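Local coordinates for N-acetylglucosaminidase (PDB 3OZP), which hydrolyses terminal beta-linked N-acetylglucosamine units, one at a time, from the non-reducing ends of chitooligosaccharides, at residues A[269-274]-A[336-341]; A[205-210]-A[259-264]; A[401-406]-A[424-429]; A[441-446]-A[493-498]. All coordinates share one frame; numbering follows the deposited sequence.

All four contacts belong to the TIM barrel of the family 20 catalytic domain. Interactions 1, 3 and 4 join strands next to each other in its closed parallel sheet, while interaction 2 packs two helices on the outside. Interaction 2 lies against interaction 1, their centres 12 Å apart, with V262 touching T336 and V272. A polar chain runs through the barrel: H341 of interaction 1 meets Q424 of interaction 3 (NE2 to OE1, 2.9 Å), and Q424 meets E498 of interaction 4 (NE2 to OE1, 2.8 Å). Interaction 3 touches the bound inhibitor directly. Between nearest atoms, the side chain of H341 is about 8 Å from the inhibitor and that of E498 about 10 Å.

Interaction 1: A[269-274]-A[336-341]; sequences GVRVLP and TTDIFH
A side-on salt bridge ties R271 to D338: NE gives an almost straight bond to OD1 (2.6 Å, 167°) in the guanidinium plane and on the syn lone pair, and NH1 reaches OD2 at 3.1 Å. The two planes are only 22° apart, and the bend of R271 at chi3 (-79°) turns NE and NH1 together to the carboxylate. CD1 of I339 lies over one guanidinium face, and NH2 is taken by T220. Strands 271-278 and 340-343 are the third and fourth of the TIM barrel, but at this end two waters fill in between the segments, both bound to OG1 of T336, one carrying it to V270 O and the other to V272 O. Further along, L273 lies across T337 and I339, its CD1 4.0 Å from CB of I339. The one direct backbone bond between the two segments is weak, from H341 N to P274 O at 3.3 Å, beside which CG of P274 packs on CD2 of F340.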
loop_
_atom_site.group_PDB
_atom_site.type_symbol
_atom_site.label_atom_id
_atom_site.label_comp_id
_atom_site.label_asym_id
_atom_site.label_seq_id
_atom_site.Cartn_x
_atom_site.Cartn_y
_atom_site.Cartn_z
ATOM N N GLY A 269 -22.040 13.541 4.149
ATOM C CA GLY A 269 -21.799 14.180 5.446
ATOM C C GLY A 269 -20.353 14.583 5.670
ATOM O O GLY A 269 -19.908 14.716 6.813
ATOM N N VAL A 270 -19.622 14.789 4.576
ATOM C CA VAL A 270 -18.211 15.164 4.643
ATOM C C VAL A 270 -17.973 16.592 4.140
ATOM O O VAL A 270 -18.204 16.911 2.970
ATOM C CB VAL A 270 -17.301 14.157 3.884
ATOM C CG1 VAL A 270 -15.838 14.652 3.835
ATOM C CG2 VAL A 270 -17.380 12.780 4.518
ATOM N N ARG A 271 -17.527 17.435 5.065
ATOM C CA ARG A 271 -17.091 18.803 4.811
ATOM C C ARG A 271 -15.745 18.774 4.081
ATOM O O ARG A 271 -14.786 18.176 4.567
ATOM C CB ARG A 271 -16.938 19.510 6.166
ATOM C CG ARG A 271 -16.169 20.821 6.182
ATOM C CD ARG A 271 -15.595 21.088 7.581
ATOM N NE ARG A 271 -16.588 21.603 8.528
ATOM C CZ ARG A 271 -16.999 20.984 9.637
ATOM N NH1 ARG A 271 -17.898 21.568 10.419
ATOM N NH2 ARG A 271 -16.523 19.791 9.978
ATOM N N VAL A 272 -15.685 19.406 2.910
ATOM C CA VAL A 272 -14.427 19.526 2.174
ATOM C C VAL A 272 -13.793 20.886 2.470
ATOM O O VAL A 272 -14.255 21.924 1.999
ATOM C CB VAL A 272 -14.608 19.276 0.649
ATOM C CG1 VAL A 272 -13.270 19.398 -0.083
ATOM C CG2 VAL A 272 -15.224 17.903 0.406
ATOM N N LEU A 273 -12.731 20.854 3.266
ATOM C CA LEU A 273 -12.116 22.045 3.833
ATOM C C LEU A 273 -10.768 22.327 3.153
ATOM O O LEU A 273 -9.816 21.562 3.320
ATOM C CB LEU A 273 -11.926 21.837 5.344
ATOM C CG LEU A 273 -11.724 23.007 6.310
ATOM C CD1 LEU A 273 -11.751 22.501 7.758
ATOM C CD2 LEU A 273 -10.435 23.780 6.044
ATOM N N PRO A 274 -10.685 23.427 2.377
ATOM C CA PRO A 274 -9.449 23.731 1.654
ATOM C C PRO A 274 -8.401 24.400 2.535
ATOM O O PRO A 274 -8.749 25.170 3.439
ATOM C CB PRO A 274 -9.912 24.713 0.576
ATOM C CG PRO A 274 -11.061 25.440 1.213
ATOM C CD PRO A 274 -11.751 24.405 2.082
ATOM N N THR A 336 -19.189 24.526 0.635
ATOM C CA THR A 336 -19.845 23.898 1.783
ATOM C C THR A 336 -19.071 24.149 3.071
ATOM O O THR A 336 -19.614 23.983 4.166
ATOM C CB THR A 336 -20.028 22.368 1.616
ATOM O OG1 THR A 336 -18.752 21.751 1.416
ATOM C CG2 THR A 336 -20.960 22.046 0.451
ATOM N N THR A 337 -17.804 24.539 2.946
ATOM C CA THR A 337 -16.958 24.710 4.124
ATOM C C THR A 337 -17.341 25.932 4.951
ATOM O O THR A 337 -17.669 26.993 4.414
ATOM C CB THR A 337 -15.443 24.735 3.794
ATOM O OG1 THR A 337 -14.690 24.548 5.001
ATOM C CG2 THR A 337 -15.022 26.049 3.126
ATOM N N ASP A 338 -17.290 25.746 6.265
ATOM C CA ASP A 338 -17.587 26.780 7.248
ATOM C C ASP A 338 -16.289 27.313 7.840
ATOM O O ASP A 338 -16.299 28.253 8.635
ATOM C CB ASP A 338 -18.466 26.193 8.361
ATOM C CG ASP A 338 -17.900 24.896 8.938
ATOM O OD1 ASP A 338 -17.346 24.080 8.166
ATOM O OD2 ASP A 338 -18.014 24.680 10.166
ATOM N N ILE A 339 -15.174 26.699 7.446
ATOM C CA ILE A 339 -13.861 26.980 8.026
ATOM C C ILE A 339 -12.812 27.047 6.916
ATOM O O ILE A 339 -12.921 26.348 5.911
ATOM C CB ILE A 339 -13.457 25.879 9.051
ATOM C CG1 ILE A 339 -14.503 25.738 10.166
ATOM C CG2 ILE A 339 -12.106 26.181 9.666
ATOM C CD1 ILE A 339 -14.388 24.425 10.949
ATOM N N PHE A 340 -11.798 27.883 7.100
ATOM C CA PHE A 340 -10.703 27.988 6.142
ATOM C C PHE A 340 -9.372 27.761 6.850
ATOM O O PHE A 340 -9.124 28.327 7.919
ATOM C CB PHE A 340 -10.739 29.357 5.453
ATOM C CG PHE A 340 -9.763 29.507 4.314
ATOM C CD1 PHE A 340 -8.975 30.651 4.213
ATOM C CD2 PHE A 340 -9.644 28.524 3.332
ATOM C CE1 PHE A 340 -8.077 30.811 3.160
ATOM C CE2 PHE A 340 -8.746 28.676 2.276
ATOM C CZ PHE A 340 -7.963 29.822 2.190
ATOM N N HIS A 341 -8.529 26.915 6.263
ATOM C CA HIS A 341 -7.207 26.636 6.811
ATOM C C HIS A 341 -6.193 27.499 6.063
ATOM O O HIS A 341 -6.140 27.481 4.824
ATOM C CB HIS A 341 -6.882 25.145 6.661
ATOM C CG HIS A 341 -5.797 24.652 7.572
ATOM N ND1 HIS A 341 -4.546 25.225 7.633
ATOM C CD2 HIS A 341 -5.771 23.606 8.433
ATOM C CE1 HIS A 341 -3.804 24.572 8.509
ATOM N NE2 HIS A 341 -4.522 23.581 9.004
HETATM O O HOH W 1 -18.571 19.112 1.196
HETATM O O HOH W 2 -16.414 22.917 0.555
#

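Interaction 2: A[205-210]-A[259-264]; sequences SIKRTI and REVVRF
The ring of F264 carries the side chain of K207 over one face, with CB 4.0 Å from the ring centroid and 17° off its normal, a CH-pi contact. At the ring's edge lies CG2 of I210, 3.8 Å from CD1 of F264. R268 also makes a cation-pi contact with this ring. K207 bends at chi3 and chi4 (86° and -81°), so that the chain curls back over the ring and brings NZ to 3.9 Å from the centroid as an off-centre cation-pi contact. The same curl lays CE of K207 against OE2 of E260, although NZ itself stays 4.2 Å from that oxygen, beyond a salt bridge. On the more buried side, CG1 of V261 sits between two isoleucines, 3.7 Å from CD1 of I210 and 3.8 Å from CG2 of I206. The helices run almost parallel, as successive outer helices of a TIM barrel do. Beneath them I206 and V261 rest on W223 of strand 220-224, and helix 511-515 packs against S205 and T209.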
loop_
_atom_site.group_PDB
_atom_site.type_symbol
_atom_site.label_atom_id
_atom_site.label_comp_id
_atom_site.label_asym_id
_atom_site.label_seq_id
_atom_site.Cartn_x
_atom_site.Cartn_y
_atom_site.Cartn_z
ATOM N N SER A 205 -9.685 8.834 -6.783
ATOM C CA SER A 205 -9.115 8.363 -5.518
ATOM C C SER A 205 -9.579 9.222 -4.335
ATOM O O SER A 205 -9.764 8.715 -3.232
ATOM C CB SER A 205 -7.583 8.309 -5.588
ATOM O OG SER A 205 -7.015 9.606 -5.499
ATOM N N ILE A 206 -9.776 10.515 -4.578
ATOM C CA ILE A 206 -10.297 11.424 -3.557
ATOM C C ILE A 206 -11.744 11.067 -3.196
ATOM O O ILE A 206 -12.098 11.014 -2.018
ATOM C CB ILE A 206 -10.141 12.906 -3.984
ATOM C CG1 ILE A 206 -8.651 13.273 -4.073
ATOM C CG2 ILE A 206 -10.860 13.837 -3.003
ATOM C CD1 ILE A 206 -8.367 14.615 -4.758
ATOM N N LYS A 207 -12.570 10.790 -4.204
ATOM C CA LYS A 207 -13.958 10.381 -3.963
ATOM C C LYS A 207 -14.053 9.038 -3.224
ATOM O O LYS A 207 -14.868 8.880 -2.309
ATOM C CB LYS A 207 -14.735 10.340 -5.273
ATOM C CG LYS A 207 -15.013 11.725 -5.837
ATOM C CD LYS A 207 -15.313 11.668 -7.321
ATOM C CE LYS A 207 -16.772 11.402 -7.597
ATOM N NZ LYS A 207 -17.104 9.954 -7.497
ATOM N N ARG A 208 -13.201 8.092 -3.614
ATOM C CA ARG A 208 -13.097 6.793 -2.944
ATOM C C ARG A 208 -12.747 6.953 -1.451
ATOM O O ARG A 208 -13.294 6.243 -0.597
ATOM C CB ARG A 208 -12.053 5.927 -3.666
ATOM C CG ARG A 208 -11.925 4.504 -3.152
ATOM C CD ARG A 208 -11.001 3.654 -4.031
ATOM N NE ARG A 208 -9.596 4.058 -3.942
ATOM C CZ ARG A 208 -8.869 4.534 -4.954
ATOM N NH1 ARG A 208 -9.399 4.673 -6.168
ATOM N NH2 ARG A 208 -7.597 4.864 -4.752
ATOM N N THR A 209 -11.839 7.883 -1.155
ATOM C CA THR A 209 -11.477 8.250 0.218
ATOM C C THR A 209 -12.688 8.763 1.008
ATOM O O THR A 209 -12.895 8.380 2.166
ATOM C CB THR A 209 -10.365 9.321 0.218
ATOM O OG1 THR A 209 -9.217 8.804 -0.457
ATOM C CG2 THR A 209 -9.975 9.727 1.637
ATOM N N ILE A 210 -13.478 9.625 0.373
ATOM C CA ILE A 210 -14.713 10.140 0.973
ATOM C C ILE A 210 -15.718 9.013 1.265
ATOM O O ILE A 210 -16.345 8.999 2.331
ATOM C CB ILE A 210 -15.325 11.289 0.125
ATOM C CG1 ILE A 210 -14.408 12.522 0.193
ATOM C CG2 ILE A 210 -16.746 11.638 0.606
ATOM C CD1 ILE A 210 -14.669 13.588 -0.861
ATOM N N ARG A 259 -16.015 21.006 -7.595
ATOM C CA ARG A 259 -17.462 20.991 -7.351
ATOM C C ARG A 259 -18.001 19.568 -7.205
ATOM O O ARG A 259 -18.826 19.294 -6.328
ATOM C CB ARG A 259 -18.221 21.747 -8.446
ATOM C CG ARG A 259 -18.128 23.260 -8.318
ATOM C CD ARG A 259 -18.961 23.981 -9.377
ATOM N NE ARG A 259 -19.028 25.418 -9.111
ATOM C CZ ARG A 259 -18.522 26.372 -9.893
ATOM N NH1 ARG A 259 -17.908 26.070 -11.033
ATOM N NH2 ARG A 259 -18.648 27.645 -9.539
ATOM N N GLU A 260 -17.522 18.668 -8.059
ATOM C CA GLU A 260 -17.896 17.254 -8.002
ATOM C C GLU A 260 -17.508 16.631 -6.651
ATOM O O GLU A 260 -18.326 15.975 -6.008
ATOM C CB GLU A 260 -17.256 16.494 -9.172
ATOM C CG GLU A 260 -17.596 15.014 -9.240
ATOM C CD GLU A 260 -16.871 14.288 -10.363
ATOM O OE1 GLU A 260 -16.556 14.921 -11.398
ATOM O OE2 GLU A 260 -16.617 13.073 -10.206
ATOM N N VAL A 261 -16.272 16.866 -6.218
ATOM C CA VAL A 261 -15.780 16.340 -4.943
ATOM C C VAL A 261 -16.546 16.926 -3.745
ATOM O O VAL A 261 -16.923 16.196 -2.824
ATOM C CB VAL A 261 -14.254 16.564 -4.789
ATOM C CG1 VAL A 261 -13.784 16.220 -3.375
ATOM C CG2 VAL A 261 -13.486 15.733 -5.817
ATOM N N VAL A 262 -16.778 18.237 -3.777
ATOM C CA VAL A 262 -17.488 18.942 -2.712
ATOM C C VAL A 262 -18.928 18.419 -2.547
ATOM O O VAL A 262 -19.377 18.178 -1.423
ATOM C CB VAL A 262 -17.438 20.486 -2.931
ATOM C CG1 VAL A 262 -18.439 21.211 -2.048
ATOM C CG2 VAL A 262 -16.023 21.020 -2.671
ATOM N N ARG A 263 -19.627 18.234 -3.666
ATOM C CA ARG A 263 -20.985 17.672 -3.675
ATOM C C ARG A 263 -21.002 16.213 -3.196
ATOM O O ARG A 263 -21.854 15.824 -2.389
ATOM C CB ARG A 263 -21.601 17.792 -5.077
ATOM C CG ARG A 263 -22.923 17.040 -5.287
ATOM C CD ARG A 263 -24.095 17.698 -4.563
ATOM N NE ARG A 263 -25.260 16.810 -4.535
ATOM C CZ ARG A 263 -26.492 17.175 -4.186
ATOM N NH1 ARG A 263 -26.754 18.426 -3.828
ATOM N NH2 ARG A 263 -27.470 16.277 -4.197
ATOM N N PHE A 264 -20.053 15.423 -3.695
ATOM C CA PHE A 264 -19.886 14.025 -3.291
ATOM C C PHE A 264 -19.699 13.929 -1.777
ATOM O O PHE A 264 -20.264 13.044 -1.127
ATOM C CB PHE A 264 -18.682 13.417 -4.020
ATOM C CG PHE A 264 -18.634 11.914 -3.989
ATOM C CD1 PHE A 264 -17.913 11.247 -3.004
ATOM C CD2 PHE A 264 -19.286 11.164 -4.966
ATOM C CE1 PHE A 264 -17.856 9.849 -2.982
ATOM C CE2 PHE A 264 -19.231 9.770 -4.960
ATOM C CZ PHE A 264 -18.518 9.112 -3.964
#

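Interaction 3: A[401-406]-A[424-429]; sequences LWTSTL and QVWTTG. With OAN (O-(2-acetamido-2-deoxy D-glucopyranosylidene) amino-N-phenylcarbamate), chain B.
The indoles of W402 and W426 stand perpendicular, in an offset edge-to-face pair: the six-membered edge of W402 is turned to the face of the five-membered ring of W426, centroids 5.5 Å apart. The methyl carbon CAH of the inhibitor's acetamido group settles into this corner, 3.7 Å from CD2 of W402 and 3.5 Å from CE2 of W426, one face of each ring being used. On the opposite face of W402 the amide of Q424 lies nearly flat, planes 20° apart and CD 3.3 Å from CZ3. H341, E498 and S447 fix this amide, while E275 takes the indole N-H of W402. With CG of W426 between the backbone N and the carbonyl carbon (chi1 67°), the ring swings back to T403, where NE1 donates to the carbonyl O at 3.0 Å. The far end of W426 meets the inhibitor's oxime oxygen, CZ3 to OAQ 3.3 Å. Q424 N to L401 O (2.8 Å) and T403 N to Q424 O pair strands 399-402 and 421-425 in parallel. The pocket thus opens where these strands end; strands 340-343 and 444-446 flank the pair, and helix 373-393 packs against L401.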
loop_
_atom_site.group_PDB
_atom_site.type_symbol
_atom_site.label_atom_id
_atom_site.label_comp_id
_atom_site.label_asym_id
_atom_site.label_seq_id
_atom_site.Cartn_x
_atom_site.Cartn_y
_atom_site.Cartn_z
ATOM N N LEU A 401 -4.700 27.630 11.786
ATOM C CA LEU A 401 -3.258 27.690 11.624
ATOM C C LEU A 401 -2.623 26.484 12.312
ATOM O O LEU A 401 -3.143 26.006 13.322
ATOM C CB LEU A 401 -2.721 28.979 12.247
ATOM C CG LEU A 401 -2.295 30.200 11.418
ATOM C CD1 LEU A 401 -3.015 30.397 10.093
ATOM C CD2 LEU A 401 -2.327 31.473 12.282
ATOM N N TRP A 402 -1.510 25.995 11.759
ATOM C CA TRP A 402 -0.707 24.955 12.400
ATOM C C TRP A 402 0.012 25.531 13.615
ATOM O O TRP A 402 0.284 26.739 13.659
ATOM C CB TRP A 402 0.352 24.414 11.433
ATOM C CG TRP A 402 -0.196 23.720 10.227
ATOM C CD1 TRP A 402 -0.277 24.221 8.964
ATOM C CD2 TRP A 402 -0.730 22.394 10.168
ATOM N NE1 TRP A 402 -0.826 23.289 8.118
ATOM C CE2 TRP A 402 -1.117 22.159 8.833
ATOM C CE3 TRP A 402 -0.917 21.379 11.117
ATOM C CZ2 TRP A 402 -1.692 20.958 8.420
ATOM C CZ3 TRP A 402 -1.473 20.179 10.706
ATOM C CH2 TRP A 402 -1.863 19.980 9.369
ATOM N N THR A 403 0.328 24.674 14.588
ATOM C CA THR A 403 1.270 25.051 15.650
ATOM C C THR A 403 2.615 25.395 15.021
ATOM O O THR A 403 3.090 24.699 14.112
ATOM C CB THR A 403 1.490 23.951 16.722
ATOM O OG1 THR A 403 1.755 22.694 16.092
ATOM C CG2 THR A 403 0.292 23.819 17.642
ATOM N N SER A 404 3.206 26.481 15.509
ATOM C CA SER A 404 4.436 27.045 14.958
ATOM C C SER A 404 5.030 28.029 15.966
ATOM O O SER A 404 4.518 28.171 17.078
ATOM C CB SER A 404 4.133 27.783 13.651
ATOM O OG SER A 404 3.368 28.955 13.897
ATOM N N THR A 405 6.096 28.713 15.557
ATOM C CA THR A 405 6.714 29.779 16.350
ATOM C C THR A 405 5.711 30.897 16.642
ATOM O O THR A 405 5.714 31.465 17.736
ATOM C CB THR A 405 7.970 30.340 15.637
ATOM O OG1 THR A 405 8.907 29.279 15.437
ATOM C CG2 THR A 405 8.643 31.434 16.462
ATOM N N LEU A 406 4.847 31.181 15.669
ATOM C CA LEU A 406 3.797 32.192 15.794
ATOM C C LEU A 406 2.775 31.843 16.877
ATOM O O LEU A 406 2.307 32.724 17.604
ATOM C CB LEU A 406 3.053 32.346 14.464
ATOM C CG LEU A 406 2.646 33.712 13.893
ATOM C CD1 LEU A 406 1.185 33.691 13.449
ATOM C CD2 LEU A 406 2.903 34.878 14.842
ATOM N N GLN A 424 -4.329 23.915 14.837
ATOM C CA GLN A 424 -4.125 22.496 14.548
ATOM C C GLN A 424 -2.786 22.054 15.113
ATOM O O GLN A 424 -1.730 22.500 14.663
ATOM C CB GLN A 424 -4.223 22.181 13.046
ATOM C CG GLN A 424 -4.225 20.667 12.767
ATOM C CD GLN A 424 -4.683 20.285 11.362
ATOM O OE1 GLN A 424 -4.918 21.140 10.505
ATOM N NE2 GLN A 424 -4.805 18.981 11.126
ATOM N N VAL A 425 -2.848 21.171 16.102
ATOM C CA VAL A 425 -1.678 20.748 16.849
ATOM C C VAL A 425 -1.030 19.538 16.187
ATOM O O VAL A 425 -1.673 18.511 16.006
ATOM C CB VAL A 425 -2.063 20.408 18.312
ATOM C CG1 VAL A 425 -0.859 19.924 19.094
ATOM C CG2 VAL A 425 -2.703 21.622 18.990
ATOM N N TRP A 426 0.244 19.665 15.827
ATOM C CA TRP A 426 0.991 18.530 15.292
ATOM C C TRP A 426 2.270 18.242 16.083
ATOM O O TRP A 426 3.119 17.468 15.641
ATOM C CB TRP A 426 1.276 18.707 13.794
ATOM C CG TRP A 426 2.209 19.834 13.476
ATOM C CD1 TRP A 426 1.910 21.163 13.461
ATOM C CD2 TRP A 426 3.591 19.729 13.122
ATOM N NE1 TRP A 426 3.021 21.896 13.123
ATOM C CE2 TRP A 426 4.069 21.042 12.911
ATOM C CE3 TRP A 426 4.476 18.651 12.963
ATOM C CZ2 TRP A 426 5.392 21.310 12.547
ATOM C CZ3 TRP A 426 5.791 18.918 12.605
ATOM C CH2 TRP A 426 6.235 20.240 12.399
ATOM N N THR A 427 2.397 18.865 17.256
ATOM C CA THR A 427 3.440 18.520 18.225
ATOM C C THR A 427 3.124 17.128 18.778
ATOM O O THR A 427 2.095 16.558 18.436
ATOM C CB THR A 427 3.458 19.518 19.409
ATOM O OG1 THR A 427 2.242 19.396 20.156
ATOM C CG2 THR A 427 3.608 20.952 18.934
ATOM N N THR A 428 3.992 16.580 19.630
ATOM C CA THR A 428 3.650 15.352 20.361
ATOM C C THR A 428 2.444 15.629 21.262
ATOM O O THR A 428 2.158 16.787 21.579
ATOM C CB THR A 428 4.816 14.827 21.229
ATOM O OG1 THR A 428 5.095 15.765 22.278
ATOM C CG2 THR A 428 6.066 14.612 20.392
ATOM N N GLY A 429 1.743 14.575 21.672
ATOM C CA GLY A 429 0.565 14.715 22.532
ATOM C C GLY A 429 0.886 15.102 23.969
ATOM O O GLY A 429 -0.020 15.335 24.771
HETATM C CAH OAN B . 2.667 20.936 9.752
HETATM C CAG OAN B . 3.613 19.944 9.076
HETATM O OAN OAN B . 3.536 18.742 9.328
HETATM N NAI OAN B . 4.513 20.497 8.232
HETATM C CAB OAN B . 5.501 19.724 7.445
HETATM C CAC OAN B . 4.746 19.119 6.235
HETATM O OAJ OAN B . 4.772 20.042 5.144
HETATM C CAD OAN B . 5.366 17.803 5.823
HETATM O OAK OAN B . 4.672 17.278 4.685
HETATM C CAE OAN B . 5.231 16.881 7.015
HETATM C CAF OAN B . 5.746 15.485 6.677
HETATM O OAM OAN B . 5.593 14.625 7.808
HETATM O OAL OAN B . 6.015 17.412 8.113
HETATM C CAA OAN B . 6.189 18.774 8.257
HETATM N NAY OAN B . 7.021 19.251 9.183
HETATM O OAQ OAN B . 7.691 18.247 10.045
HETATM C CAP OAN B . 9.049 18.345 10.156
HETATM O OAR OAN B . 9.587 19.424 10.416
HETATM N NAO OAN B . 9.764 17.213 10.015
HETATM C CAS OAN B . 11.096 17.159 10.125
HETATM C CAT OAN B . 11.700 17.114 11.385
HETATM C CAU OAN B . 13.090 17.025 11.490
HETATM C CAV OAN B . 13.875 16.967 10.335
HETATM C CAW OAN B . 13.275 16.996 9.076
HETATM C CAX OAN B . 11.884 17.084 8.972
#

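Interaction 4: A[441-446]-A[493-498]; sequences GYRLIM and QVLGGE
L444 O takes the N-H of L495 at 2.8 Å, nearly along the C=O axis, while L444 N gives its own hydrogen to Q493 O at 2.9 Å, so L444 bonds on either side of V494. M446 repeats the pattern around G497, two residues along one strand but three along the other, the extra residue making a beta bulge near L495: its N bonds to G496 O (2.9 Å, 170°) and its O accepts from E498 N (2.8 Å). This is the parallel pairing of the seventh and eighth strands of the TIM barrel, crossing at -28°. CA of G497 lies 3.1 Å from M446 O, where a CB would crowd that oxygen. CB of R443 rests 4.0 Å from CG of L495, while the guanidinium turns off to K418 O. CG2 of I445, anti to its own N, meets CB of E498 at 4.0 Å; the extended chain of E498 carries its carboxylate to Y189. Strand 421-425 covers the other flank of I445 and L444, and helix 432-439 packs on L444.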
loop_
_atom_site.group_PDB
_atom_site.type_symbol
_atom_site.label_atom_id
_atom_site.label_comp_id
_atom_site.label_asym_id
_atom_site.label_seq_id
_atom_site.Cartn_x
_atom_site.Cartn_y
_atom_site.Cartn_z
ATOM N N GLY A 441 -7.459 29.546 26.278
ATOM C CA GLY A 441 -8.800 29.490 25.695
ATOM C C GLY A 441 -8.886 29.057 24.240
ATOM O O GLY A 441 -9.973 29.058 23.658
ATOM N N TYR A 442 -7.753 28.680 23.650
ATOM C CA TYR A 442 -7.724 28.284 22.235
ATOM C C TYR A 442 -8.382 26.932 21.965
ATOM O O TYR A 442 -8.291 26.008 22.773
ATOM C CB TYR A 442 -6.296 28.322 21.675
ATOM C CG TYR A 442 -5.829 29.734 21.408
ATOM C CD1 TYR A 442 -5.189 30.476 22.402
ATOM C CD2 TYR A 442 -6.049 30.339 20.172
ATOM C CE1 TYR A 442 -4.774 31.779 22.169
ATOM C CE2 TYR A 442 -5.633 31.647 19.930
ATOM C CZ TYR A 442 -4.999 32.360 20.937
ATOM O OH TYR A 442 -4.585 33.651 20.710
ATOM N N ARG A 443 -9.061 26.847 20.825
ATOM C CA ARG A 443 -9.656 25.602 20.362
ATOM C C ARG A 443 -8.654 24.857 19.493
ATOM O O ARG A 443 -7.906 25.474 18.729
ATOM C CB ARG A 443 -10.945 25.857 19.585
ATOM C CG ARG A 443 -11.991 26.639 20.358
ATOM C CD ARG A 443 -12.243 27.981 19.708
ATOM N NE ARG A 443 -13.353 27.911 18.765
ATOM C CZ ARG A 443 -13.518 28.715 17.720
ATOM N NH1 ARG A 443 -12.629 29.662 17.442
ATOM N NH2 ARG A 443 -14.575 28.557 16.939
ATOM N N LEU A 444 -8.640 23.533 19.617
ATOM C CA LEU A 444 -7.615 22.724 18.966
ATOM C C LEU A 444 -8.176 21.630 18.065
ATOM O O LEU A 444 -9.257 21.091 18.315
ATOM C CB LEU A 444 -6.688 22.084 20.006
ATOM C CG LEU A 444 -6.064 22.892 21.148
ATOM C CD1 LEU A 444 -5.221 21.961 22.001
ATOM C CD2 LEU A 444 -5.216 24.056 20.636
ATOM N N ILE A 445 -7.431 21.331 17.004
ATOM C CA ILE A 445 -7.623 20.110 16.227
ATOM C C ILE A 445 -6.371 19.275 16.459
ATOM O O ILE A 445 -5.256 19.740 16.222
ATOM C CB ILE A 445 -7.829 20.397 14.718
ATOM C CG1 ILE A 445 -9.161 21.119 14.493
ATOM C CG2 ILE A 445 -7.761 19.094 13.902
ATOM C CD1 ILE A 445 -9.258 21.861 13.163
ATOM N N MET A 446 -6.561 18.051 16.943
ATOM C CA MET A 446 -5.447 17.198 17.321
ATOM C C MET A 446 -4.922 16.366 16.152
ATOM O O MET A 446 -5.640 15.549 15.580
ATOM C CB MET A 446 -5.844 16.298 18.494
ATOM C CG MET A 446 -4.666 15.794 19.333
ATOM S SD MET A 446 -3.527 17.063 19.950
ATOM C CE MET A 446 -4.674 18.250 20.649
ATOM N N GLN A 493 -12.724 22.359 24.443
ATOM C CA GLN A 493 -11.997 23.209 23.505
ATOM C C GLN A 493 -11.340 22.397 22.389
ATOM O O GLN A 493 -10.923 22.959 21.379
ATOM C CB GLN A 493 -10.930 24.024 24.231
ATOM C CG GLN A 493 -11.469 25.141 25.106
ATOM C CD GLN A 493 -10.415 25.671 26.053
ATOM O OE1 GLN A 493 -9.305 26.015 25.641
ATOM N NE2 GLN A 493 -10.755 25.733 27.331
ATOM N N VAL A 494 -11.223 21.084 22.580
ATOM C CA VAL A 494 -10.771 20.212 21.502
ATOM C C VAL A 494 -11.950 19.972 20.574
ATOM O O VAL A 494 -12.960 19.383 20.969
ATOM C CB VAL A 494 -10.196 18.874 22.015
ATOM C CG1 VAL A 494 -9.821 17.961 20.840
ATOM C CG2 VAL A 494 -8.972 19.124 22.884
ATOM N N LEU A 495 -11.824 20.454 19.341
ATOM C CA LEU A 495 -12.886 20.294 18.352
ATOM C C LEU A 495 -12.868 18.885 17.787
ATOM O O LEU A 495 -13.871 18.396 17.270
ATOM C CB LEU A 495 -12.741 21.317 17.227
ATOM C CG LEU A 495 -12.686 22.790 17.633
ATOM C CD1 LEU A 495 -12.467 23.637 16.402
ATOM C CD2 LEU A 495 -13.962 23.218 18.360
ATOM N N GLY A 496 -11.717 18.234 17.897
ATOM C CA GLY A 496 -11.575 16.859 17.450
ATOM C C GLY A 496 -10.163 16.558 17.021
ATOM O O GLY A 496 -9.205 17.098 17.576
ATOM N N GLY A 497 -10.039 15.693 16.022
ATOM C CA GLY A 497 -8.731 15.268 15.550
ATOM C C GLY A 497 -8.696 15.026 14.056
ATOM O O GLY A 497 -9.731 15.017 13.387
ATOM N N GLU A 498 -7.491 14.808 13.544
ATOM C CA GLU A 498 -7.292 14.625 12.115
ATOM C C GLU A 498 -6.044 13.810 11.839
ATOM O O GLU A 498 -4.955 14.150 12.308
ATOM C CB GLU A 498 -7.183 15.984 11.435
ATOM C CG GLU A 498 -7.115 15.914 9.925
ATOM C CD GLU A 498 -7.456 17.232 9.298
ATOM O OE1 GLU A 498 -6.533 18.053 9.139
ATOM O OE2 GLU A 498 -8.645 17.448 8.969
#